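Local structure of putative two-component sensor histidine kinase protein (Sinorhizobium meliloti, 3HCY) at residues T11-Q16 against A39-S44; C21-I26 against Y111-H116. The protein probably acts as a sensor histidine kinase that autophosphorylates with ATP in two-component signalling, the present chain being its GAF domain. All blocks are in the same frame, centred on the assembly; numbering follows the deposited sequence.

Contact 1 (T11-Q16 against A39-S44)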
ATOM      1  N   THR A  11      -2.190   7.222   1.099  1.00 18.65           N
ATOM      2  CA  THR A  11      -1.844   6.620  -0.166  1.00 18.63           C
ATOM      3  C   THR A  11      -1.145   7.672  -0.993  1.00 19.31           C
ATOM      4  O   THR A  11      -0.129   7.422  -1.629  1.00 20.39           O
ATOM      5  CB  THR A  11      -3.035   6.130  -0.944  1.00 18.39           C
ATOM      6  OG1 THR A  11      -3.752   5.155  -0.195  1.00 18.92           O
ATOM      7  CG2 THR A  11      -2.572   5.502  -2.161  1.00 15.83           C
ATOM      8  N   LEU A  12      -1.709   8.865  -0.972  1.00 19.36           N
ATOM      9  CA  LEU A  12      -1.144   9.972  -1.684  1.00 19.31           C
ATOM     10  C   LEU A  12       0.283  10.228  -1.118  1.00 20.09           C
ATOM     11  O   LEU A  12       1.231  10.537  -1.879  1.00 19.33           O
ATOM     12  CB  LEU A  12      -2.090  11.207  -1.577  1.00 18.97           C
ATOM     13  CG  LEU A  12      -3.517  11.206  -2.209  1.00 16.40           C
ATOM     14  CD1 LEU A  12      -4.328  12.455  -1.864  1.00 11.63           C
ATOM     15  CD2 LEU A  12      -3.542  10.919  -3.760  1.00 12.40           C
ATOM     16  N   ASP A  13       0.433  10.082   0.201  1.00 20.40           N
ATOM     17  CA  ASP A  13       1.764  10.146   0.798  1.00 21.43           C
ATOM     18  C   ASP A  13       2.688   9.063   0.228  1.00 21.59           C
ATOM     19  O   ASP A  13       3.824   9.367  -0.170  1.00 21.32           O
ATOM     20  CB  ASP A  13       1.747  10.014   2.313  1.00 20.99           C
ATOM     21  CG  ASP A  13       1.074  11.159   2.987  1.00 22.94           C
ATOM     22  OD1 ASP A  13       1.034  12.286   2.492  1.00 24.25           O
ATOM     23  OD2 ASP A  13       0.546  10.949   4.069  1.00 30.53           O
ATOM     24  N   ALA A  14       2.203   7.825   0.184  1.00 21.42           N
ATOM     25  CA  ALA A  14       3.041   6.762  -0.332  1.00 21.96           C
ATOM     26  C   ALA A  14       3.288   7.019  -1.818  1.00 22.07           C
ATOM     27  O   ALA A  14       4.382   6.819  -2.270  1.00 21.47           O
ATOM     28  CB  ALA A  14       2.424   5.369  -0.109  1.00 21.19           C
ATOM     29  N   ILE A  15       2.292   7.468  -2.573  1.00 22.78           N
ATOM     30  CA  ILE A  15       2.526   7.661  -3.997  1.00 24.22           C
ATOM     31  C   ILE A  15       3.700   8.615  -4.241  1.00 25.25           C
ATOM     32  O   ILE A  15       4.547   8.338  -5.093  1.00 24.40           O
ATOM     33  CB  ILE A  15       1.305   8.175  -4.762  1.00 24.37           C
ATOM     34  CG1 ILE A  15       0.339   7.015  -5.065  1.00 25.44           C
ATOM     35  CG2 ILE A  15       1.742   8.767  -6.060  1.00 22.44           C
ATOM     36  CD1 ILE A  15      -1.229   7.330  -4.762  1.00 25.94           C
ATOM     37  N   GLN A  16       3.744   9.698  -3.464  1.00 26.54           N
ATOM     38  CA  GLN A  16       4.759  10.737  -3.606  1.00 27.88           C
ATOM     39  C   GLN A  16       6.154  10.266  -3.252  1.00 27.49           C
ATOM     40  O   GLN A  16       7.126  10.571  -3.960  1.00 28.74           O
ATOM     41  CB  GLN A  16       4.406  11.933  -2.710  1.00 28.81           C
ATOM     42  CG  GLN A  16       3.104  12.688  -3.172  1.00 33.18           C
ATOM     43  CD  GLN A  16       2.713  13.843  -2.228  1.00 35.81           C
ATOM     44  OE1 GLN A  16       3.075  13.814  -1.047  1.00 41.22           O
ATOM     45  NE2 GLN A  16       1.978  14.843  -2.737  1.00 32.37           N
ATOM     46  N   ALA A  39      -9.937  12.092  -3.886  1.00 17.28           N
ATOM     47  CA  ALA A  39      -8.736  12.696  -3.285  1.00 17.11           C
ATOM     48  C   ALA A  39      -7.744  13.073  -4.344  1.00 16.45           C
ATOM     49  O   ALA A  39      -7.744  12.443  -5.424  1.00 16.57           O
ATOM     50  CB  ALA A  39      -8.062  11.716  -2.259  1.00 17.54           C
ATOM     51  N   ALA A  40      -6.883  14.061  -4.044  1.00 15.82           N
ATOM     52  CA  ALA A  40      -5.953  14.564  -5.061  1.00 16.00           C
ATOM     53  C   ALA A  40      -4.914  15.521  -4.546  1.00 16.86           C
ATOM     54  O   ALA A  40      -5.139  16.211  -3.575  1.00 17.42           O
ATOM     55  CB  ALA A  40      -6.739  15.214  -6.220  1.00 15.24           C
ATOM     56  N   ARG A  41      -3.745  15.545  -5.183  1.00 18.36           N
ATOM     57  CA  ARG A  41      -2.897  16.741  -5.157  1.00 19.41           C
ATOM     58  C   ARG A  41      -2.020  16.865  -6.361  1.00 19.69           C
ATOM     59  O   ARG A  41      -1.760  15.867  -6.970  1.00 21.33           O
ATOM     60  CB  ARG A  41      -1.990  16.710  -3.941  1.00 19.91           C
ATOM     61  CG  ARG A  41      -1.382  15.436  -3.516  1.00 20.30           C
ATOM     62  CD  ARG A  41      -1.383  15.451  -1.931  1.00 26.82           C
ATOM     63  NE  ARG A  41      -0.541  14.441  -1.246  1.00 29.65           N
ATOM     64  CZ  ARG A  41      -0.771  13.893  -0.046  1.00 28.79           C
ATOM     65  NH1 ARG A  41      -1.862  14.140   0.656  1.00 29.51           N
ATOM     66  NH2 ARG A  41       0.094  13.017   0.416  1.00 29.94           N
ATOM     67  N   GLY A  42      -1.540  18.024  -6.774  1.00 19.90           N
ATOM     68  CA  GLY A  42      -2.204  19.272  -6.830  1.00 20.45           C
ATOM     69  C   GLY A  42      -2.790  19.262  -8.267  1.00 20.90           C
ATOM     70  O   GLY A  42      -2.161  19.674  -9.215  1.00 20.67           O
ATOM     71  N   LEU A  43      -3.949  18.618  -8.401  1.00 21.61           N
ATOM     72  CA  LEU A  43      -4.906  18.933  -9.426  1.00 21.57           C
ATOM     73  C   LEU A  43      -5.754  20.078  -8.884  1.00 21.64           C
ATOM     74  O   LEU A  43      -6.022  20.170  -7.674  1.00 20.92           O
ATOM     75  CB  LEU A  43      -5.838  17.728  -9.695  1.00 21.43           C
ATOM     76  CG  LEU A  43      -5.109  16.482 -10.224  1.00 21.25           C
ATOM     77  CD1 LEU A  43      -6.067  15.346 -10.558  1.00 18.23           C
ATOM     78  CD2 LEU A  43      -4.217  16.829 -11.426  1.00 21.29           C
ATOM     79  N   SER A  44      -6.210  20.929  -9.798  1.00 21.34           N
ATOM     80  CA  SER A  44      -7.200  21.926  -9.440  1.00 21.00           C
ATOM     81  C   SER A  44      -8.613  21.287  -9.541  1.00 21.43           C
ATOM     82  O   SER A  44      -8.843  20.317 -10.300  1.00 20.53           O
ATOM     83  CB  SER A  44      -7.095  23.105 -10.382  1.00 20.17           C
ATOM     84  OG  SER A  44      -7.590  22.666 -11.621  1.00 18.69           O
TER

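Contact 2 (C21-I26 against Y111-H116)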
ATOM      1  N   CYS A  21       6.410  11.596  -8.835  1.00 27.05           N
ATOM      2  CA  CYS A  21       5.692  12.189  -9.933  1.00 24.63           C
ATOM      3  C   CYS A  21       5.258  13.555  -9.425  1.00 22.40           C
ATOM      4  O   CYS A  21       5.569  13.925  -8.296  1.00 22.07           O
ATOM      5  CB  CYS A  21       4.483  11.309 -10.288  1.00 24.91           C
ATOM      6  SG  CYS A  21       3.446  10.782  -8.826  1.00 25.28           S
ATOM      7  N   ASP A  22       4.517  14.287 -10.242  1.00 19.72           N
ATOM      8  CA  ASP A  22       4.280  15.694 -10.007  1.00 17.99           C
ATOM      9  C   ASP A  22       2.998  16.041  -9.259  1.00 16.35           C
ATOM     10  O   ASP A  22       2.916  17.088  -8.592  1.00 13.13           O
ATOM     11  CB  ASP A  22       4.309  16.382 -11.367  1.00 18.04           C
ATOM     12  CG  ASP A  22       5.684  16.428 -11.926  1.00 19.37           C
ATOM     13  OD1 ASP A  22       6.668  16.201 -11.192  1.00 20.84           O
ATOM     14  OD2 ASP A  22       5.762  16.697 -13.147  1.00 22.76           O
ATOM     15  N   ARG A  23       1.999  15.178  -9.475  1.00 15.93           N
ATOM     16  CA  ARG A  23       0.665  15.300  -8.940  1.00 16.14           C
ATOM     17  C   ARG A  23       0.118  13.890  -8.992  1.00 16.28           C
ATOM     18  O   ARG A  23       0.650  13.059  -9.746  1.00 17.01           O
ATOM     19  CB  ARG A  23      -0.239  16.214  -9.787  1.00 16.10           C
ATOM     20  CG  ARG A  23       0.418  17.290 -10.642  1.00 16.69           C
ATOM     21  CD  ARG A  23      -0.581  17.859 -11.622  1.00 18.16           C
ATOM     22  NE  ARG A  23      -0.019  18.827 -12.561  1.00 18.31           N
ATOM     23  CZ  ARG A  23      -0.524  20.049 -12.790  1.00 19.96           C
ATOM     24  NH1 ARG A  23      -1.617  20.472 -12.146  1.00 18.25           N
ATOM     25  NH2 ARG A  23       0.060  20.873 -13.682  1.00 19.81           N
ATOM     26  N   ALA A  24      -0.919  13.631  -8.198  1.00 15.79           N
ATOM     27  CA  ALA A  24      -1.570  12.345  -8.133  1.00 16.32           C
ATOM     28  C   ALA A  24      -3.092  12.467  -7.703  1.00 17.57           C
ATOM     29  O   ALA A  24      -3.539  13.492  -7.138  1.00 16.82           O
ATOM     30  CB  ALA A  24      -0.794  11.435  -7.208  1.00 14.60           C
ATOM     31  N   SER A  25      -3.891  11.427  -7.992  1.00 18.34           N
ATOM     32  CA  SER A  25      -5.304  11.439  -7.597  1.00 18.79           C
ATOM     33  C   SER A  25      -5.876  10.044  -7.405  1.00 18.86           C
ATOM     34  O   SER A  25      -5.301   9.062  -7.909  1.00 18.88           O
ATOM     35  CB  SER A  25      -6.092  12.109  -8.690  1.00 19.20           C
ATOM     36  OG  SER A  25      -5.885  11.423  -9.933  1.00 20.08           O
ATOM     37  N   ILE A  26      -7.019   9.960  -6.711  1.00 18.37           N
ATOM     38  CA  ILE A  26      -7.780   8.690  -6.624  1.00 17.78           C
ATOM     39  C   ILE A  26      -9.201   8.961  -7.088  1.00 18.30           C
ATOM     40  O   ILE A  26      -9.795   9.971  -6.689  1.00 18.09           O
ATOM     41  CB  ILE A  26      -7.810   8.074  -5.178  1.00 17.53           C
ATOM     42  CG1 ILE A  26      -6.360   7.918  -4.628  1.00 17.93           C
ATOM     43  CG2 ILE A  26      -8.597   6.747  -5.179  1.00 13.19           C
ATOM     44  CD1 ILE A  26      -6.129   7.934  -3.092  1.00 14.77           C
ATOM     45  N   TYR A 111       0.464  11.859 -12.420  1.00 20.45           N
ATOM     46  CA  TYR A 111       0.538  12.883 -13.451  1.00 20.79           C
ATOM     47  C   TYR A 111       1.973  13.406 -13.455  1.00 21.16           C
ATOM     48  O   TYR A 111       2.623  13.472 -12.397  1.00 20.99           O
ATOM     49  CB  TYR A 111      -0.412  14.031 -13.126  1.00 20.46           C
ATOM     50  CG  TYR A 111      -1.853  13.631 -12.958  1.00 22.23           C
ATOM     51  CD1 TYR A 111      -2.668  13.405 -14.059  1.00 23.99           C
ATOM     52  CD2 TYR A 111      -2.434  13.505 -11.694  1.00 25.16           C
ATOM     53  CE1 TYR A 111      -4.025  13.048 -13.914  1.00 25.00           C
ATOM     54  CE2 TYR A 111      -3.800  13.146 -11.548  1.00 24.32           C
ATOM     55  CZ  TYR A 111      -4.566  12.932 -12.660  1.00 24.48           C
ATOM     56  OH  TYR A 111      -5.869  12.564 -12.554  1.00 27.48           O
ATOM     57  N   TYR A 112       2.470  13.751 -14.632  1.00 21.75           N
ATOM     58  CA  TYR A 112       3.781  14.367 -14.762  1.00 23.01           C
ATOM     59  C   TYR A 112       3.653  15.592 -15.649  1.00 24.00           C
ATOM     60  O   TYR A 112       3.072  15.502 -16.747  1.00 24.41           O
ATOM     61  CB  TYR A 112       4.771  13.404 -15.394  1.00 23.02           C
ATOM     62  CG  TYR A 112       5.061  12.193 -14.541  1.00 24.59           C
ATOM     63  CD1 TYR A 112       6.214  12.120 -13.769  1.00 24.55           C
ATOM     64  CD2 TYR A 112       4.186  11.108 -14.525  1.00 26.05           C
ATOM     65  CE1 TYR A 112       6.499  11.011 -13.028  1.00 25.89           C
ATOM     66  CE2 TYR A 112       4.454  10.000 -13.756  1.00 27.51           C
ATOM     67  CZ  TYR A 112       5.613   9.952 -13.013  1.00 28.52           C
ATOM     68  OH  TYR A 112       5.870   8.828 -12.232  1.00 33.59           O
ATOM     69  N   ASP A 113       4.178  16.722 -15.173  1.00 24.48           N
ATOM     70  CA  ASP A 113       4.080  17.998 -15.878  1.00 25.28           C
ATOM     71  C   ASP A 113       4.949  18.066 -17.187  1.00 25.83           C
ATOM     72  O   ASP A 113       4.810  18.980 -17.987  1.00 25.47           O
ATOM     73  CB  ASP A 113       4.524  19.125 -14.936  1.00 25.48           C
ATOM     74  CG  ASP A 113       3.646  19.278 -13.732  1.00 25.94           C
ATOM     75  OD1 ASP A 113       2.460  18.926 -13.871  1.00 26.64           O
ATOM     76  OD2 ASP A 113       4.153  19.772 -12.676  1.00 24.66           O
ATOM     77  N   ARG A 114       5.882  17.146 -17.371  1.00 26.86           N
ATOM     78  CA  ARG A 114       6.624  17.039 -18.644  1.00 28.40           C
ATOM     79  C   ARG A 114       6.596  15.561 -19.018  1.00 28.56           C
ATOM     80  O   ARG A 114       6.289  14.697 -18.184  1.00 28.55           O
ATOM     81  CB  ARG A 114       8.064  17.593 -18.580  1.00 27.90           C
ATOM     82  CG  ARG A 114       8.981  16.796 -17.665  1.00 33.46           C
ATOM     83  CD  ARG A 114      10.418  17.371 -17.490  1.00 39.77           C
ATOM     84  NE  ARG A 114      11.324  16.574 -16.637  1.00 43.74           N
ATOM     85  CZ  ARG A 114      11.383  16.617 -15.293  1.00 47.45           C
ATOM     86  NH1 ARG A 114      10.552  17.399 -14.573  1.00 50.19           N
ATOM     87  NH2 ARG A 114      12.274  15.858 -14.642  1.00 46.34           N
ATOM     88  N   PRO A 115       6.855  15.265 -20.293  1.00 29.09           N
ATOM     89  CA  PRO A 115       6.849  13.886 -20.762  1.00 28.97           C
ATOM     90  C   PRO A 115       7.592  12.920 -19.865  1.00 28.84           C
ATOM     91  O   PRO A 115       8.543  13.293 -19.183  1.00 27.44           O
ATOM     92  CB  PRO A 115       7.546  13.988 -22.104  1.00 28.67           C
ATOM     93  CG  PRO A 115       7.128  15.323 -22.624  1.00 28.64           C
ATOM     94  CD  PRO A 115       6.945  16.218 -21.419  1.00 29.05           C
ATOM     95  N   HIS A 116       7.152  11.674 -19.897  1.00 29.52           N
ATOM     96  CA  HIS A 116       7.669  10.695 -18.979  1.00 30.74           C
ATOM     97  C   HIS A 116       7.491   9.233 -19.473  1.00 31.60           C
ATOM     98  O   HIS A 116       6.375   8.771 -19.707  1.00 32.49           O
ATOM     99  CB  HIS A 116       6.988  10.926 -17.619  1.00 30.90           C
ATOM    100  CG  HIS A 116       7.451  10.005 -16.549  1.00 30.61           C
ATOM    101  ND1 HIS A 116       6.931   8.736 -16.397  1.00 32.56           N
ATOM    102  CD2 HIS A 116       8.365  10.162 -15.570  1.00 29.56           C
ATOM    103  CE1 HIS A 116       7.508   8.149 -15.365  1.00 31.39           C
ATOM    104  NE2 HIS A 116       8.385   8.991 -14.849  1.00 30.80           N
TER
HETATM  105  O   HOH W   1       3.041  19.643  -9.982  1.00  6.77           O

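Contact 1 (T11-Q16 against A39-S44)
R41 has CG between its backbone N and carbonyl carbon (chi1 39°) and then bends at chi2 (-143°), which carries its guanidinium from the strand out to L12, D13 and Q16 on the helix. L12 and D13 both have CG beside the backbone N, anti to the carbonyl carbon. This puts the L12 isobutyl group on the strand and brings the D13 carboxylate round to the arginine. L12 CB lies over one face of the guanidinium, above its centre, 3.4 Å from R41 CZ. The D13 side chain comes at the edge of the same group. D13 OD1 and R41 NH2 make a salt bridge, with the two planes 37° apart; the modelled separation is too short to be taken literally at 2.8 Å resolution. Q16 reaches the edge with an extended chain, and Q16 CD is 3.5 Å from R41 NE.

Segment 11-16 belongs to helix 5-19, which packs on a face of the antiparallel sheet of the GAF domain. Segment 39-44 is the end of strand 35-41, the outermost strand on this side, and the loop that follows. The apolar part of the contact is further back along the strand. There L12 CD1 lies 3.8 Å from A39 CB and 3.7 Å from A40 N, and the same leucine also touches I26 of the neighbouring strand 23-29.

Both charged residues have second partners. R41 NH1 makes a salt bridge with E9, one helical turn before D13. D13 OD2 makes one with R139 of the second subunit, and R41 packs on that same arginine. The charged cluster therefore reaches into the dimer interface, where T11 and A14 pack on Q132 of the second subunit.

Contact 2 (C21-I26 against Y111-H116)
Y111 and S25 meet through their hydroxyls, with Y111 OH 2.9 Å from S25 OG in a hydrogen bond. S25 OG stands between its backbone N and carbonyl carbon (chi1 57°), which turns it to the edge of the tyrosine ring. In the R23-D113 salt bridge, R23 NE gives a bond to D113 OD1 (2.8 Å), in the guanidinium plane and on the syn lone pair of the carboxylate; the planes are nearly perpendicular (89°). C21 CB lies over one face of Y112, 3.6 Å from the ring centroid, as a CH-pi contact. H116 CD2 sits over the opposite face, toward the rim.

The backbone sets up these pairs. Y111 N bonds to R23 O (2.9 Å), while Y111 O takes D22 N (3.0 Å) and, weakly, R23 N. R23 and Y111 are an antiparallel hydrogen-bonded pair, and D22 joins R23 opposite Y111 in a classic beta bulge. D22 OD2 accepts D113 N at 2.6 Å through its anti lone pair, tying down the turn after the strand. This brings the two carboxylates close, a repulsion that R23 probably eases. A water bridges D22 O and D113 OD2.

Further out, E88 makes a salt bridge with R23 NH1. The pairing joins two interior strands, 23-29 and 104-112. Y111 packs on F37 of strand 35-41 and L93 of strand 92-99, while C21 and A24 touch I15 of helix 5-19.

Contacts 1 and 2 lie 10 Å apart between centres and share one sheet. Strand 23-29 is the middle member: it pairs with strand 35-41 of contact 1 and with strand 104-112 of contact 2. R41 O is 2.7 Å from A24 N and A39 O is 2.9 Å from I26 N, both probable hydrogen bonds. L43 of segment 39-44 packs on the Y111 ring, with L43 CD1 3.3 Å from Y111 CE2. G42 O also accepts a bond from R23 NH1. Only contact 1 touches the second subunit. No bound ligand takes part in either; contact 1 joins helix 5-19 to the sheet edge, contact 2 two strands within it.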